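Side-chain contacts in possible atls1-like light-inducible protein (Prochlorococcus marinus, PDB 2XCZ), which is of unknown function but belongs to the macrophage migration inhibitory factor family, whose members are compact alpha/beta proteins that assemble as trimers: residues 62-65 with 66-69; 82-85 with 86-90. All coordinates share one frame; numbering follows the deposited sequence.

Interaction 1 of 2, residues 62-65 with 66-69; sequences VKSI and GALD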
# COMPACT_ATOMS: atom_id res chain seq x y z
N VAL A 62 -7.35 1.91 -5.07
CA VAL A 62 -8.31 1.13 -5.80
C VAL A 62 -7.61 0.39 -6.92
O VAL A 62 -6.88 1.01 -7.68
CB VAL A 62 -9.44 2.00 -6.39
CG1 VAL A 62 -10.35 1.17 -7.31
CG2 VAL A 62 -10.26 2.64 -5.27
N LYS A 63 -7.83 -0.92 -7.01
CA LYS A 63 -7.30 -1.71 -8.13
C LYS A 63 -8.41 -2.54 -8.75
O LYS A 63 -9.35 -2.96 -8.09
CB LYS A 63 -6.15 -2.62 -7.69
CG LYS A 63 -4.96 -1.89 -7.09
CD LYS A 63 -3.84 -2.87 -6.77
CE LYS A 63 -2.68 -2.20 -6.05
NZ LYS A 63 -2.18 -0.96 -6.73
N SER A 64 -8.29 -2.77 -10.05
CA SER A 64 -9.22 -3.63 -10.75
C SER A 64 -8.52 -4.23 -11.95
O SER A 64 -7.59 -3.63 -12.50
CB SER A 64 -10.42 -2.82 -11.24
OG SER A 64 -11.41 -3.67 -11.78
N ILE A 65 -8.96 -5.43 -12.35
CA ILE A 65 -8.58 -5.97 -13.64
C ILE A 65 -9.56 -5.36 -14.64
O ILE A 65 -10.73 -5.77 -14.73
CB ILE A 65 -8.61 -7.53 -13.68
CG1 ILE A 65 -7.57 -8.12 -12.71
CG2 ILE A 65 -8.32 -8.02 -15.11
CD1 ILE A 65 -7.74 -9.62 -12.49
N GLY A 66 -9.09 -4.36 -15.36
CA GLY A 66 -9.92 -3.55 -16.22
C GLY A 66 -11.03 -2.83 -15.46
O GLY A 66 -10.93 -2.64 -14.23
N ALA A 67 -12.05 -2.42 -16.20
CA ALA A 67 -13.26 -1.77 -15.67
C ALA A 67 -13.01 -0.33 -15.21
O ALA A 67 -13.85 0.26 -14.51
CB ALA A 67 -13.90 -2.60 -14.56
N LEU A 68 -11.88 0.24 -15.61
CA LEU A 68 -11.51 1.60 -15.22
C LEU A 68 -11.33 2.49 -16.45
O LEU A 68 -10.51 3.40 -16.46
CB LEU A 68 -10.25 1.59 -14.33
CG LEU A 68 -10.39 0.85 -12.99
CD1 LEU A 68 -9.05 0.75 -12.28
CD2 LEU A 68 -11.42 1.55 -12.09
N ASP A 69 -12.13 2.22 -17.48
CA ASP A 69 -12.06 2.97 -18.73
C ASP A 69 -12.96 4.20 -18.73
O ASP A 69 -13.97 4.26 -18.02
CB ASP A 69 -12.43 2.04 -19.89
CG ASP A 69 -11.65 0.72 -19.86
OD1 ASP A 69 -10.41 0.74 -19.89
OD2 ASP A 69 -12.30 -0.35 -19.86

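Interaction 2 of 2, residues 82-85 with 86-90; sequences GHIE and QNLGI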
# COMPACT_ATOMS: atom_id res chain seq x y z
N GLY A 82 -17.67 10.27 -1.66
CA GLY A 82 -18.99 10.47 -1.05
C GLY A 82 -19.26 9.54 0.12
O GLY A 82 -19.73 9.98 1.19
N HIS A 83 -18.93 8.27 -0.07
CA HIS A 83 -19.12 7.25 0.96
C HIS A 83 -18.26 7.57 2.19
O HIS A 83 -18.72 7.48 3.34
CB HIS A 83 -18.77 5.86 0.40
CG HIS A 83 -19.24 4.73 1.27
ND1 HIS A 83 -20.55 4.32 1.30
CD2 HIS A 83 -18.57 3.94 2.14
CE1 HIS A 83 -20.67 3.32 2.16
NE2 HIS A 83 -19.48 3.06 2.67
N ILE A 84 -17.01 7.96 1.96
CA ILE A 84 -16.10 8.27 3.05
C ILE A 84 -16.48 9.56 3.80
O ILE A 84 -16.39 9.62 5.02
CB ILE A 84 -14.62 8.26 2.58
CG1 ILE A 84 -14.21 6.83 2.22
CG2 ILE A 84 -13.72 8.84 3.67
CD1 ILE A 84 -12.92 6.71 1.43
N GLU A 85 -16.90 10.58 3.05
CA GLU A 85 -17.41 11.83 3.60
C GLU A 85 -18.55 11.57 4.57
O GLU A 85 -18.55 12.05 5.70
CB GLU A 85 -17.95 12.72 2.49
CG GLU A 85 -17.01 13.76 1.97
CD GLU A 85 -17.75 14.99 1.46
OE1 GLU A 85 -17.18 16.09 1.50
OE2 GLU A 85 -18.91 14.85 1.01
N GLN A 86 -19.52 10.80 4.09
CA GLN A 86 -20.74 10.47 4.84
C GLN A 86 -20.45 9.63 6.10
O GLN A 86 -20.96 9.93 7.19
CB GLN A 86 -21.71 9.74 3.90
CG GLN A 86 -22.97 9.16 4.53
CD GLN A 86 -24.16 10.09 4.38
OE1 GLN A 86 -25.03 9.87 3.52
NE2 GLN A 86 -24.21 11.13 5.20
N ASN A 87 -19.60 8.61 5.96
CA ASN A 87 -19.41 7.61 7.00
C ASN A 87 -18.24 7.86 7.96
O ASN A 87 -18.28 7.43 9.12
CB ASN A 87 -19.30 6.23 6.36
CG ASN A 87 -20.63 5.74 5.83
OD1 ASN A 87 -21.47 5.27 6.60
ND2 ASN A 87 -20.83 5.84 4.52
N LEU A 88 -17.21 8.57 7.49
CA LEU A 88 -16.05 8.87 8.33
C LEU A 88 -15.91 10.34 8.67
O LEU A 88 -15.07 10.71 9.49
CB LEU A 88 -14.74 8.34 7.70
CG LEU A 88 -14.68 6.83 7.49
CD1 LEU A 88 -13.39 6.47 6.75
CD2 LEU A 88 -14.79 6.10 8.83
N GLY A 89 -16.73 11.18 8.04
CA GLY A 89 -16.69 12.62 8.25
C GLY A 89 -15.42 13.27 7.74
O GLY A 89 -14.98 14.30 8.26
N ILE A 90 -14.80 12.66 6.73
CA ILE A 90 -13.62 13.23 6.09
C ILE A 90 -14.08 13.96 4.83
O ILE A 90 -14.71 13.35 3.97
CB ILE A 90 -12.57 12.14 5.72
CG1 ILE A 90 -12.15 11.36 6.97
CG2 ILE A 90 -11.35 12.78 5.03
CD1 ILE A 90 -11.25 10.15 6.70

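Interaction 1 of 2, residues 62-65 with 66-69
The flat group here is the Gly66 carbonyl, and Ser64 OG approaches it from one side, tilted 35° out of the carbonyl plane. OG donates to Gly66 O at 2.7 Å, with a C=O...OG angle of 145°. The bond bridges the point where strand 58-64 ends and the connection to helix 72-88 begins, the first turn of the beta-alpha-beta crossover in this MIF fold. Ser64 reaches the carbonyl because its OG stands opposite the backbone N (chi1 -173°), on the side into which the chain folds back. Gly66 and Ala67 both have positive phi, which bends the backbone sharply round the serine. Ile65, between Ser64 and Gly66, turns its side chain outward to Trp107 and Phe114, while its backbone N bonds to di(hydroxyethyl)ether, probably from the crystallisation liquor. Asp101 OD1 accepts from Gly66 N, and Leu68 O accepts from Arg105 of a neighbouring subunit, tying the turn both to its own sheet and to the trimer. The Ala67 methyl, CB, sits 3.9 Å from Ser64 OG. The apolar part of the contact belongs to buried Leu68, which comes back over Ser64 with one methyl leading, CD1 lying 4.0 Å from Ser64 CB.

Interaction 2 of 2, residues 82-85 with 86-90
His83 O is gripped twice by Asn87, by the side-chain ND2 at 2.9 Å and by the backbone N at 3.0 Å. The side-chain bond lies nearly in the amide's own plane, with His83 O only 10° out of it. Asn87 CG sits beside its backbone N (chi1 -72°), which curls the amide back along the helix and carries ND2 over the His83 ring. ND2 rests 3.4 Å above the ring plane, over its centre, and the amide and imidazole planes are 41° apart. His83 NE2 bonds to Leu19 O, anchoring the ring to helix 16-31 and fixing the face over which ND2 is held. All this happens in the last turns of helix 72-88, the helix of the beta-alpha-beta unit between strands 58-64 and 95-101. Leu88 N still makes a regular bond to Ile84 O, but Gly89 then leaves helical geometry with positive phi, and its N bonds only weakly to Glu85 O. Beyond it the chain swings Ile90 alongside Ile84, both pointing the same way against Cys58 and Ile95. Ile84 CG2 serves both apolar neighbours, meeting Leu88 CD1 at 3.9 Å and Ile90 CB at 4.1 Å. On the outer side Ile90 O receives a CA-H...O contact from Glu85 CA at 3.1 Å, while Glu85 OE1 reaches on to accept from Ala92 N.

How the interactions relate
Along the chain interaction 1 comes first, and the two lie at opposite ends of one crossover: the chain leaves strand 58-64 through the first, then runs back along helix 72-88 to the second. Their centres are about 22 Å apart, on opposite sides of the chain's centre, and their nearest atoms remain about 8 Å apart, without touching. The same two strands serve both. Interaction 1 sits where strand 58-64 ends and bonds to Glu100 and Asp101, whereas interaction 2 packs on Cys58 and Ile95, at the strands' beginnings. The di(hydroxyethyl)ether, about 4 Å from the Ile65 side chain, and the subunit contacts belong to interaction 1; interaction 2 touches no other chain.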